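Local coordinates for colicin-B (Escherichia coli, PDB 1RH1), which kills Escherichia coli and close relatives as a pore-forming toxin that depolarises the cytoplasmic membrane and dissipates cellular energy, at residues V20-T25 against E287-N292; I57-S62 against D75-E80; Q157-A160 against N164-V167; V198-R203 against T208-V213. All coordinates share one frame; numbering follows the deposited sequence.

Contact 1: residues V20-T25 against E287-N292; sequences VVWPST and EILDSN
W22 of the TonB box meets L289 through the far rim of its six-membered ring. CZ3 lies 3.8 Å from L289 CD2, and L289 CD1 comes almost as near, so the isobutyl fork rests obliquely against that corner of the indole. With CG anti to the backbone N (chi1 176°), W22 carries its ring across to L289 while its backbone pairs with M261 of strand 260-262. A300 and S293 of helix 291-340 also touch the indole.

Next in line, S24 makes the one hydrogen bond between 20-25 and 287-292: its OG donates to E287 OE2 over 2.7 Å. The acceptor oxygen is met on its syn side, 20° out of the carboxylate plane. An extended glutamate chain delivers the acid to the serine. T25 adds a looser touch, its methyl CG2 lying 3.9 Å from D290 OD1.

The contact thus sets part of the TonB box against the connection from strand 281-286 to helix 291-340. A nonpolar contact and a hydrogen bond to an acid lie next to each other. E287 is buried and its OE1 makes a long, weak ion pair with R140 NH2; together with the serine hydroxyl, this arginine would probably favour the ionised acid.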
loop_
_atom_site.group_PDB
_atom_site.type_symbol
_atom_site.label_atom_id
_atom_site.label_comp_id
_atom_site.label_asym_id
_atom_site.label_seq_id
_atom_site.Cartn_x
_atom_site.Cartn_y
_atom_site.Cartn_z
ATOM N N VAL A 20 -7.217 -2.364 2.840
ATOM C CA VAL A 20 -7.815 -1.793 4.047
ATOM C C VAL A 20 -9.025 -2.636 4.438
ATOM O O VAL A 20 -9.615 -3.275 3.572
ATOM C CB VAL A 20 -8.257 -0.298 3.821
ATOM C CG1 VAL A 20 -7.177 0.447 3.036
ATOM C CG2 VAL A 20 -9.533 -0.187 3.008
ATOM N N VAL A 21 -9.435 -2.699 5.710
ATOM C CA VAL A 21 -10.587 -3.514 6.073
ATOM C C VAL A 21 -11.945 -2.867 5.872
ATOM O O VAL A 21 -12.195 -1.689 6.132
ATOM C CB VAL A 21 -10.400 -3.958 7.529
ATOM C CG1 VAL A 21 -11.676 -4.332 8.263
ATOM C CG2 VAL A 21 -9.618 -5.256 7.455
ATOM N N TRP A 22 -12.837 -3.668 5.312
ATOM C CA TRP A 22 -14.216 -3.254 5.238
ATOM C C TRP A 22 -14.812 -4.091 6.357
ATOM O O TRP A 22 -14.752 -5.326 6.297
ATOM C CB TRP A 22 -14.840 -3.615 3.897
ATOM C CG TRP A 22 -16.311 -3.263 3.859
ATOM C CD1 TRP A 22 -16.735 -1.964 3.866
ATOM C CD2 TRP A 22 -17.342 -4.155 3.824
ATOM N NE1 TRP A 22 -18.041 -2.011 3.835
ATOM C CE2 TRP A 22 -18.443 -3.295 3.809
ATOM C CE3 TRP A 22 -17.521 -5.538 3.801
ATOM C CZ2 TRP A 22 -19.738 -3.806 3.766
ATOM C CZ3 TRP A 22 -18.818 -6.049 3.759
ATOM C CH2 TRP A 22 -19.911 -5.187 3.742
ATOM N N PRO A 23 -15.332 -3.461 7.432
ATOM C CA PRO A 23 -15.962 -4.142 8.557
ATOM C C PRO A 23 -17.246 -4.666 7.970
ATOM O O PRO A 23 -18.069 -3.880 7.501
ATOM C CB PRO A 23 -16.156 -3.069 9.570
ATOM C CG PRO A 23 -15.234 -1.952 9.128
ATOM C CD PRO A 23 -15.384 -2.017 7.632
ATOM N N SER A 24 -17.386 -5.987 7.938
ATOM C CA SER A 24 -18.515 -6.606 7.270
ATOM C C SER A 24 -19.881 -6.162 7.759
ATOM O O SER A 24 -20.033 -5.665 8.879
ATOM C CB SER A 24 -18.394 -8.114 7.400
ATOM O OG SER A 24 -19.426 -8.749 6.666
ATOM N N THR A 25 -20.864 -6.329 6.866
ATOM C CA THR A 25 -22.260 -5.974 7.098
ATOM C C THR A 25 -22.822 -6.565 8.402
ATOM O O THR A 25 -23.554 -5.875 9.117
ATOM C CB THR A 25 -23.039 -6.427 5.806
ATOM O OG1 THR A 25 -24.287 -5.750 5.882
ATOM C CG2 THR A 25 -23.243 -7.945 5.630
ATOM N N GLU A 287 -17.696 -14.769 2.244
ATOM C CA GLU A 287 -19.052 -14.371 2.570
ATOM C C GLU A 287 -19.775 -13.685 1.400
ATOM O O GLU A 287 -19.398 -12.581 0.989
ATOM C CB GLU A 287 -18.951 -13.454 3.752
ATOM C CG GLU A 287 -20.263 -12.930 4.282
ATOM C CD GLU A 287 -20.044 -11.962 5.424
ATOM O OE1 GLU A 287 -20.618 -12.188 6.488
ATOM O OE2 GLU A 287 -19.296 -10.995 5.247
ATOM N N ILE A 288 -20.814 -14.332 0.842
ATOM C CA ILE A 288 -21.651 -13.823 -0.250
ATOM C C ILE A 288 -22.361 -12.582 0.320
ATOM O O ILE A 288 -23.168 -12.722 1.241
ATOM C CB ILE A 288 -22.757 -14.855 -0.725
ATOM C CG1 ILE A 288 -22.570 -16.223 -0.088
ATOM C CG2 ILE A 288 -22.703 -15.046 -2.220
ATOM C CD1 ILE A 288 -23.046 -16.298 1.408
ATOM N N LEU A 289 -22.028 -11.353 -0.142
ATOM C CA LEU A 289 -22.613 -10.079 0.299
ATOM C C LEU A 289 -23.949 -9.793 -0.391
ATOM O O LEU A 289 -24.148 -10.093 -1.571
ATOM C CB LEU A 289 -21.597 -8.949 0.009
ATOM C CG LEU A 289 -20.686 -8.285 1.068
ATOM C CD1 LEU A 289 -19.748 -9.238 1.774
ATOM C CD2 LEU A 289 -19.766 -7.351 0.343
ATOM N N ASP A 290 -24.897 -9.213 0.354
ATOM C CA ASP A 290 -26.235 -8.877 -0.151
ATOM C C ASP A 290 -26.316 -7.517 -0.820
ATOM O O ASP A 290 -25.434 -6.691 -0.619
ATOM C CB ASP A 290 -27.283 -8.932 0.988
ATOM C CG ASP A 290 -27.024 -8.138 2.266
ATOM O OD1 ASP A 290 -25.902 -8.172 2.791
ATOM O OD2 ASP A 290 -27.968 -7.509 2.756
ATOM N N SER A 291 -27.364 -7.243 -1.598
ATOM C CA SER A 291 -27.511 -6.007 -2.358
ATOM C C SER A 291 -27.179 -4.620 -1.848
ATOM O O SER A 291 -26.764 -3.761 -2.626
ATOM C CB SER A 291 -28.908 -5.945 -2.870
ATOM O OG SER A 291 -28.799 -6.294 -4.240
ATOM N N ASN A 292 -27.391 -4.366 -0.563
ATOM C CA ASN A 292 -27.040 -3.066 -0.032
ATOM C C ASN A 292 -25.684 -3.076 0.627
ATOM O O ASN A 292 -25.060 -2.033 0.820
ATOM C CB ASN A 292 -28.142 -2.584 0.944
ATOM C CG ASN A 292 -29.349 -1.994 0.168
ATOM O OD1 ASN A 292 -30.526 -2.237 0.482
ATOM N ND2 ASN A 292 -29.089 -1.203 -0.892
#

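Contact 2: residues I57-S62 against D75-E80; sequences IALVQS and DKELEE
L59 turns its CG between its own backbone N and carbonyl carbon (chi1 85°), which sends the two methyls out to K76 and E77. K76 answers with an all-extended chain whose CG stands opposite the backbone N (chi1 -163°), so its methylenes run past L59 and on to Q61. E77 brings its carboxylate up to L59 on a straight chain, and the two side chains cross at about a right angle.

The two branches of the leucine divide the work. CD1 sits 3.6 Å from E77 OE2 and 3.7 Å from E77 OE1, nearly equidistant from the two oxygens. CD2 leans on K76 CB at 4.1 Å. Further along the lysine, CD passes 4.1 Å from Q61 CB, the two side chains crossing at a slant.

These residues join two loops near the surface, one leading into strand 62-64 and the other following strand 70-73. Each loop has polar ties elsewhere: L59 N to D82 OD1, the Q61 backbone to S87, and E77 OE1 to Y52 OH. The contact itself is van der Waals in character, leucine methyls meeting lysine methylenes and the glutamate carboxylate. The acid of E77 thus borders a leucine methyl, while its hydrogen bond to the tyrosine satisfies one of its oxygens.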
loop_
_atom_site.group_PDB
_atom_site.type_symbol
_atom_site.label_atom_id
_atom_site.label_comp_id
_atom_site.label_asym_id
_atom_site.label_seq_id
_atom_site.Cartn_x
_atom_site.Cartn_y
_atom_site.Cartn_z
ATOM N N ILE A 57 -19.756 -35.280 15.381
ATOM C CA ILE A 57 -19.598 -34.316 14.322
ATOM C C ILE A 57 -20.876 -34.237 13.524
ATOM O O ILE A 57 -21.630 -35.219 13.398
ATOM C CB ILE A 57 -18.393 -34.686 13.381
ATOM C CG1 ILE A 57 -18.583 -36.023 12.685
ATOM C CG2 ILE A 57 -17.131 -34.669 14.237
ATOM C CD1 ILE A 57 -17.592 -36.282 11.552
ATOM N N ALA A 58 -21.038 -33.004 13.003
ATOM C CA ALA A 58 -22.127 -32.659 12.111
ATOM C C ALA A 58 -22.084 -33.455 10.818
ATOM O O ALA A 58 -21.051 -34.063 10.557
ATOM C CB ALA A 58 -22.029 -31.213 11.806
ATOM N N LEU A 59 -23.114 -33.515 9.963
ATOM C CA LEU A 59 -23.031 -34.345 8.754
ATOM C C LEU A 59 -21.968 -33.834 7.779
ATOM O O LEU A 59 -21.590 -32.650 7.777
ATOM C CB LEU A 59 -24.372 -34.390 8.024
ATOM C CG LEU A 59 -24.711 -33.259 7.045
ATOM C CD1 LEU A 59 -25.859 -33.674 6.156
ATOM C CD2 LEU A 59 -25.015 -31.996 7.805
ATOM N N VAL A 60 -21.451 -34.732 6.941
ATOM C CA VAL A 60 -20.463 -34.319 5.947
ATOM C C VAL A 60 -21.306 -33.738 4.825
ATOM O O VAL A 60 -21.907 -34.445 4.011
ATOM C CB VAL A 60 -19.601 -35.571 5.523
ATOM C CG1 VAL A 60 -18.741 -35.313 4.310
ATOM C CG2 VAL A 60 -18.583 -35.848 6.622
ATOM N N GLN A 61 -21.387 -32.406 4.822
ATOM C CA GLN A 61 -22.326 -31.806 3.907
ATOM C C GLN A 61 -21.897 -31.719 2.483
ATOM O O GLN A 61 -22.747 -31.920 1.628
ATOM C CB GLN A 61 -22.726 -30.413 4.367
ATOM C CG GLN A 61 -21.666 -29.377 4.518
ATOM C CD GLN A 61 -22.316 -28.053 4.777
ATOM O OE1 GLN A 61 -22.182 -27.478 5.849
ATOM N NE2 GLN A 61 -23.022 -27.578 3.756
ATOM N N SER A 62 -20.615 -31.501 2.216
ATOM C CA SER A 62 -20.148 -31.365 0.847
ATOM C C SER A 62 -18.737 -31.891 0.636
ATOM O O SER A 62 -18.070 -32.323 1.567
ATOM C CB SER A 62 -20.237 -29.897 0.483
ATOM O OG SER A 62 -20.114 -29.714 -0.913
ATOM N N ASP A 75 -24.397 -25.266 10.691
ATOM C CA ASP A 75 -25.551 -25.970 11.289
ATOM C C ASP A 75 -26.596 -26.317 10.213
ATOM O O ASP A 75 -27.806 -26.112 10.377
ATOM C CB ASP A 75 -26.240 -25.118 12.390
ATOM C CG ASP A 75 -25.389 -24.686 13.583
ATOM O OD1 ASP A 75 -25.582 -23.568 14.067
ATOM O OD2 ASP A 75 -24.552 -25.458 14.043
ATOM N N LYS A 76 -26.109 -26.883 9.095
ATOM C CA LYS A 76 -26.960 -27.214 7.962
ATOM C C LYS A 76 -28.261 -27.864 8.343
ATOM O O LYS A 76 -29.301 -27.475 7.832
ATOM C CB LYS A 76 -26.285 -28.170 6.969
ATOM C CG LYS A 76 -27.048 -28.118 5.632
ATOM C CD LYS A 76 -26.549 -29.033 4.515
ATOM C CE LYS A 76 -27.408 -28.841 3.249
ATOM N NZ LYS A 76 -27.143 -29.836 2.214
ATOM N N GLU A 77 -28.138 -28.794 9.302
ATOM C CA GLU A 77 -29.221 -29.633 9.803
ATOM C C GLU A 77 -29.402 -29.689 11.321
ATOM O O GLU A 77 -29.794 -30.717 11.869
ATOM C CB GLU A 77 -28.997 -31.035 9.229
ATOM C CG GLU A 77 -29.516 -31.070 7.806
ATOM C CD GLU A 77 -29.275 -32.336 6.995
ATOM O OE1 GLU A 77 -29.279 -33.436 7.551
ATOM O OE2 GLU A 77 -29.103 -32.215 5.778
ATOM N N LEU A 78 -29.192 -28.586 12.043
ATOM C CA LEU A 78 -29.299 -28.605 13.492
ATOM C C LEU A 78 -30.700 -28.951 14.008
ATOM O O LEU A 78 -30.868 -29.816 14.884
ATOM C CB LEU A 78 -28.859 -27.242 14.054
ATOM C CG LEU A 78 -28.836 -27.115 15.585
ATOM C CD1 LEU A 78 -27.974 -28.213 16.184
ATOM C CD2 LEU A 78 -28.317 -25.769 15.989
ATOM N N GLU A 79 -31.686 -28.259 13.422
ATOM C CA GLU A 79 -33.102 -28.400 13.713
ATOM C C GLU A 79 -33.685 -29.721 13.245
ATOM O O GLU A 79 -34.644 -30.271 13.795
ATOM C CB GLU A 79 -33.861 -27.237 13.066
ATOM C CG GLU A 79 -33.613 -26.832 11.610
ATOM C CD GLU A 79 -32.264 -26.191 11.238
ATOM O OE1 GLU A 79 -31.719 -25.375 11.996
ATOM O OE2 GLU A 79 -31.747 -26.497 10.164
ATOM N N GLU A 80 -33.047 -30.234 12.195
ATOM C CA GLU A 80 -33.413 -31.499 11.607
ATOM C C GLU A 80 -32.828 -32.588 12.562
ATOM O O GLU A 80 -33.033 -33.781 12.381
ATOM C CB GLU A 80 -32.877 -31.365 10.092
ATOM C CG GLU A 80 -33.768 -30.635 8.945
ATOM C CD GLU A 80 -33.572 -29.202 8.296
ATOM O OE1 GLU A 80 -33.467 -28.189 8.933
ATOM O OE2 GLU A 80 -33.612 -29.008 7.094
#

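Contact 3: residues Q157-A160 against N164-V167; sequences QLPA and NVPV
V165, against which P159 and L158 close, has its O bound by a weak hydrogen bond from T191 OG1, and its backbone pairs antiparallel with V192 of strand 189-201. Its side chain points toward the loop 157-160 and also touches V194.

The proline supplies the nearer approach. Its CD lies 3.7 Å from V165 CB, with CG following at 3.9 Å from the same atom, so the CG-CD side of the ring is laid against the branch point of the valine, the two side chains crossing at roughly a right angle. CG also comes 3.9 Å from N164 O, placing the ring beside the strand backbone as well.

V165 CG2 stands anti to the backbone N and meets both partners on one side: it is 3.9 Å from P159 CD and 3.9 Å from L158 CD2. The leucine arrives obliquely and brings this one methyl of its fork.

The loop thus doubles back over the strand it leads into, with A160 O bonded to N163 ND2 near the bend. The chemistry across the contact is mainly nonpolar. V165 and L158 are both buried in the fold, and this packing supplies part of their cover, while the backbones of V165 and V167 pair with V192 and M190.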
loop_
_atom_site.group_PDB
_atom_site.type_symbol
_atom_site.label_atom_id
_atom_site.label_comp_id
_atom_site.label_asym_id
_atom_site.label_seq_id
_atom_site.Cartn_x
_atom_site.Cartn_y
_atom_site.Cartn_z
ATOM N N GLN A 157 8.745 -27.754 4.839
ATOM C CA GLN A 157 9.351 -26.507 5.268
ATOM C C GLN A 157 8.377 -25.405 5.662
ATOM O O GLN A 157 8.776 -24.257 5.906
ATOM C CB GLN A 157 10.230 -26.015 4.181
ATOM C CG GLN A 157 11.575 -26.699 4.214
ATOM C CD GLN A 157 12.344 -26.415 2.938
ATOM O OE1 GLN A 157 12.587 -25.265 2.543
ATOM N NE2 GLN A 157 12.701 -27.511 2.265
ATOM N N LEU A 158 7.079 -25.742 5.736
ATOM C CA LEU A 158 6.059 -24.829 6.250
ATOM C C LEU A 158 6.402 -24.323 7.643
ATOM O O LEU A 158 7.013 -25.068 8.412
ATOM C CB LEU A 158 4.722 -25.509 6.364
ATOM C CG LEU A 158 4.012 -25.807 5.091
ATOM C CD1 LEU A 158 2.781 -26.601 5.440
ATOM C CD2 LEU A 158 3.706 -24.518 4.342
ATOM N N PRO A 159 6.047 -23.111 8.062
ATOM C CA PRO A 159 6.222 -22.670 9.438
ATOM C C PRO A 159 5.354 -23.454 10.440
ATOM O O PRO A 159 4.446 -24.211 10.086
ATOM C CB PRO A 159 5.874 -21.214 9.389
ATOM C CG PRO A 159 5.689 -20.854 7.937
ATOM C CD PRO A 159 5.250 -22.156 7.315
ATOM N N ALA A 160 5.658 -23.292 11.730
ATOM C CA ALA A 160 4.823 -23.818 12.811
ATOM C C ALA A 160 3.539 -23.014 12.821
ATOM O O ALA A 160 3.619 -21.791 12.652
ATOM C CB ALA A 160 5.446 -23.624 14.191
ATOM N N ASN A 164 2.755 -16.847 9.360
ATOM C CA ASN A 164 2.436 -16.670 7.960
ATOM C C ASN A 164 3.481 -17.286 7.059
ATOM O O ASN A 164 4.683 -17.136 7.281
ATOM C CB ASN A 164 2.311 -15.197 7.642
ATOM C CG ASN A 164 1.172 -14.462 8.348
ATOM O OD1 ASN A 164 1.226 -13.245 8.503
ATOM N ND2 ASN A 164 0.101 -15.088 8.819
ATOM N N VAL A 165 3.014 -18.036 6.069
ATOM C CA VAL A 165 3.891 -18.614 5.075
ATOM C C VAL A 165 3.855 -17.776 3.794
ATOM O O VAL A 165 2.804 -17.329 3.344
ATOM C CB VAL A 165 3.443 -20.080 4.854
ATOM C CG1 VAL A 165 2.017 -20.192 4.366
ATOM C CG2 VAL A 165 4.353 -20.701 3.813
ATOM N N PRO A 166 5.001 -17.488 3.184
ATOM C CA PRO A 166 5.101 -16.868 1.871
ATOM C C PRO A 166 4.273 -17.544 0.810
ATOM O O PRO A 166 4.425 -18.744 0.669
ATOM C CB PRO A 166 6.555 -16.919 1.613
ATOM C CG PRO A 166 7.123 -16.630 2.970
ATOM C CD PRO A 166 6.294 -17.506 3.857
ATOM N N VAL A 167 3.362 -16.877 0.096
ATOM C CA VAL A 167 2.582 -17.516 -0.978
ATOM C C VAL A 167 2.760 -16.845 -2.340
ATOM O O VAL A 167 3.214 -15.688 -2.398
ATOM C CB VAL A 167 1.041 -17.539 -0.678
ATOM C CG1 VAL A 167 0.737 -18.497 0.446
ATOM C CG2 VAL A 167 0.555 -16.168 -0.277
#

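Contact 4: residues V198-R203 against T208-V213; sequences VPVPDR and TNIKDV
Backbone bonds knit V200 and D202 to T208, I210 and V213. The firm one runs from I210 N to V200 O, 2.6 Å long with an N-H...O angle of 161°. It is flanked by two weak bonds of 3.4 Å, from V200 N to V213 O and from D202 N to T208 O. Between the I210-V200 and D202-T208 bonds, P201 and N209 form an antiparallel non-hydrogen-bonded pair with diverging side chains. A type II turn from I210 to V213 swings the chain round so that both of its ends can bond V200.

Apolar contacts gather on one side. V200 and I210 lie side by side and point the same way, CG1 to CD1 at 4.0 Å, while V213 CG1 nears V200 CB at 3.9 Å. I210 CG1 also passes 3.6 Å from D202 CA.

One amide packs against prolines: N209 has ND2 3.7 Å from P199 CG and its OD1 beside P201. The acid of D202 finds its partner outside both segments, in S204 OG of the connecting loop.

P199 and P201 alternate with V200 and D202, whose N-H groups face the partner segment, so the prolines' lack of an N-H costs this short hairpin-like pairing nothing at the end of strand 189-201.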
loop_
_atom_site.group_PDB
_atom_site.type_symbol
_atom_site.label_atom_id
_atom_site.label_comp_id
_atom_site.label_asym_id
_atom_site.label_seq_id
_atom_site.Cartn_x
_atom_site.Cartn_y
_atom_site.Cartn_z
ATOM N N VAL A 198 -6.420 -30.371 14.110
ATOM C CA VAL A 198 -6.386 -31.186 15.320
ATOM C C VAL A 198 -7.350 -32.382 15.218
ATOM O O VAL A 198 -8.472 -32.193 14.751
ATOM C CB VAL A 198 -6.745 -30.237 16.463
ATOM C CG1 VAL A 198 -7.019 -30.988 17.753
ATOM C CG2 VAL A 198 -5.572 -29.288 16.672
ATOM N N PRO A 199 -7.030 -33.619 15.635
ATOM C CA PRO A 199 -7.947 -34.761 15.567
ATOM C C PRO A 199 -9.212 -34.538 16.398
ATOM O O PRO A 199 -9.168 -33.967 17.493
ATOM C CB PRO A 199 -7.081 -35.917 16.030
ATOM C CG PRO A 199 -6.150 -35.264 17.023
ATOM C CD PRO A 199 -5.779 -33.998 16.281
ATOM N N VAL A 200 -10.356 -34.942 15.856
ATOM C CA VAL A 200 -11.620 -34.732 16.552
ATOM C C VAL A 200 -11.978 -36.004 17.312
ATOM O O VAL A 200 -11.975 -37.074 16.714
ATOM C CB VAL A 200 -12.749 -34.375 15.530
ATOM C CG1 VAL A 200 -14.074 -34.192 16.236
ATOM C CG2 VAL A 200 -12.454 -33.046 14.855
ATOM N N PRO A 201 -12.276 -35.940 18.613
ATOM C CA PRO A 201 -12.832 -37.022 19.405
ATOM C C PRO A 201 -14.183 -37.586 19.050
ATOM O O PRO A 201 -15.135 -36.868 18.751
ATOM C CB PRO A 201 -12.840 -36.514 20.808
ATOM C CG PRO A 201 -12.805 -35.022 20.654
ATOM C CD PRO A 201 -11.872 -34.848 19.477
ATOM N N ASP A 202 -14.178 -38.921 19.126
ATOM C CA ASP A 202 -15.336 -39.760 18.939
ATOM C C ASP A 202 -16.131 -39.762 20.227
ATOM O O ASP A 202 -15.738 -40.402 21.203
ATOM C CB ASP A 202 -14.937 -41.201 18.626
ATOM C CG ASP A 202 -16.096 -42.047 18.087
ATOM O OD1 ASP A 202 -15.854 -42.997 17.343
ATOM O OD2 ASP A 202 -17.256 -41.770 18.379
ATOM N N ARG A 203 -17.283 -39.091 20.205
ATOM C CA ARG A 203 -18.172 -39.051 21.345
ATOM C C ARG A 203 -18.805 -40.409 21.618
ATOM O O ARG A 203 -19.279 -40.604 22.738
ATOM C CB ARG A 203 -19.278 -38.042 21.117
ATOM C CG ARG A 203 -19.168 -36.775 21.943
ATOM C CD ARG A 203 -17.969 -35.905 21.559
ATOM N NE ARG A 203 -18.117 -35.321 20.225
ATOM C CZ ARG A 203 -17.498 -34.198 19.830
ATOM N NH1 ARG A 203 -16.681 -33.514 20.646
ATOM N NH2 ARG A 203 -17.713 -33.754 18.590
ATOM N N THR A 208 -10.669 -42.695 22.311
ATOM C CA THR A 208 -10.213 -42.684 20.932
ATOM C C THR A 208 -10.769 -41.434 20.220
ATOM O O THR A 208 -11.803 -40.887 20.619
ATOM C CB THR A 208 -10.659 -44.001 20.181
ATOM O OG1 THR A 208 -11.872 -43.761 19.490
ATOM C CG2 THR A 208 -10.929 -45.159 21.120
ATOM N N ASN A 209 -10.054 -40.945 19.185
ATOM C CA ASN A 209 -10.484 -39.834 18.331
ATOM C C ASN A 209 -11.132 -40.402 17.052
ATOM O O ASN A 209 -10.933 -41.585 16.767
ATOM C CB ASN A 209 -9.283 -38.964 17.936
ATOM C CG ASN A 209 -8.517 -38.163 19.008
ATOM O OD1 ASN A 209 -9.043 -37.422 19.858
ATOM N ND2 ASN A 209 -7.186 -38.275 18.923
ATOM N N ILE A 210 -11.937 -39.676 16.249
ATOM C CA ILE A 210 -12.544 -40.183 15.009
ATOM C C ILE A 210 -11.455 -40.298 13.950
ATOM O O ILE A 210 -10.765 -39.312 13.629
ATOM C CB ILE A 210 -13.638 -39.237 14.469
ATOM C CG1 ILE A 210 -14.737 -39.072 15.489
ATOM C CG2 ILE A 210 -14.217 -39.806 13.188
ATOM C CD1 ILE A 210 -15.549 -37.800 15.272
ATOM N N LYS A 211 -11.327 -41.525 13.413
ATOM C CA LYS A 211 -10.324 -41.841 12.413
ATOM C C LYS A 211 -10.499 -40.975 11.174
ATOM O O LYS A 211 -11.600 -40.846 10.638
ATOM C CB LYS A 211 -10.421 -43.301 11.998
ATOM C CG LYS A 211 -9.300 -43.727 11.040
ATOM C CD LYS A 211 -9.652 -45.060 10.377
ATOM C CE LYS A 211 -8.612 -45.613 9.369
ATOM N NZ LYS A 211 -7.344 -46.022 9.959
ATOM N N ASP A 212 -9.381 -40.350 10.780
ATOM C CA ASP A 212 -9.263 -39.555 9.562
ATOM C C ASP A 212 -10.210 -38.364 9.399
ATOM O O ASP A 212 -10.698 -38.051 8.306
ATOM C CB ASP A 212 -9.392 -40.524 8.347
ATOM C CG ASP A 212 -8.192 -41.435 8.028
ATOM O OD1 ASP A 212 -8.206 -42.080 6.986
ATOM O OD2 ASP A 212 -7.232 -41.522 8.792
ATOM N N VAL A 213 -10.447 -37.704 10.532
ATOM C CA VAL A 213 -11.321 -36.557 10.678
ATOM C C VAL A 213 -10.517 -35.667 11.614
ATOM O O VAL A 213 -10.057 -36.091 12.686
ATOM C CB VAL A 213 -12.687 -37.001 11.309
ATOM C CG1 VAL A 213 -13.425 -35.869 11.996
ATOM C CG2 VAL A 213 -13.620 -37.429 10.211
#

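All four contacts lie in the β-rich part of colicin B that runs up to the start of helix 291-340. Contact 1 closes a loop of 261 residues within which contacts 2, 3 and 4 follow in series, so the TonB box meets the start of that helix only after the β-rich region has been traversed. Contacts 2 and 4, with centres about 17 Å apart, touch: I57 CG2 is 3.7 Å from both I210 CD1 and V200 CG1. Contacts 3 and 4, about 26 Å apart between centres, share the mixed sheet through neighbouring strands 163-167 and 189-201. Contact 1 does not touch the others; its centre is about 26 to 35 Å from theirs, where the long helix begins.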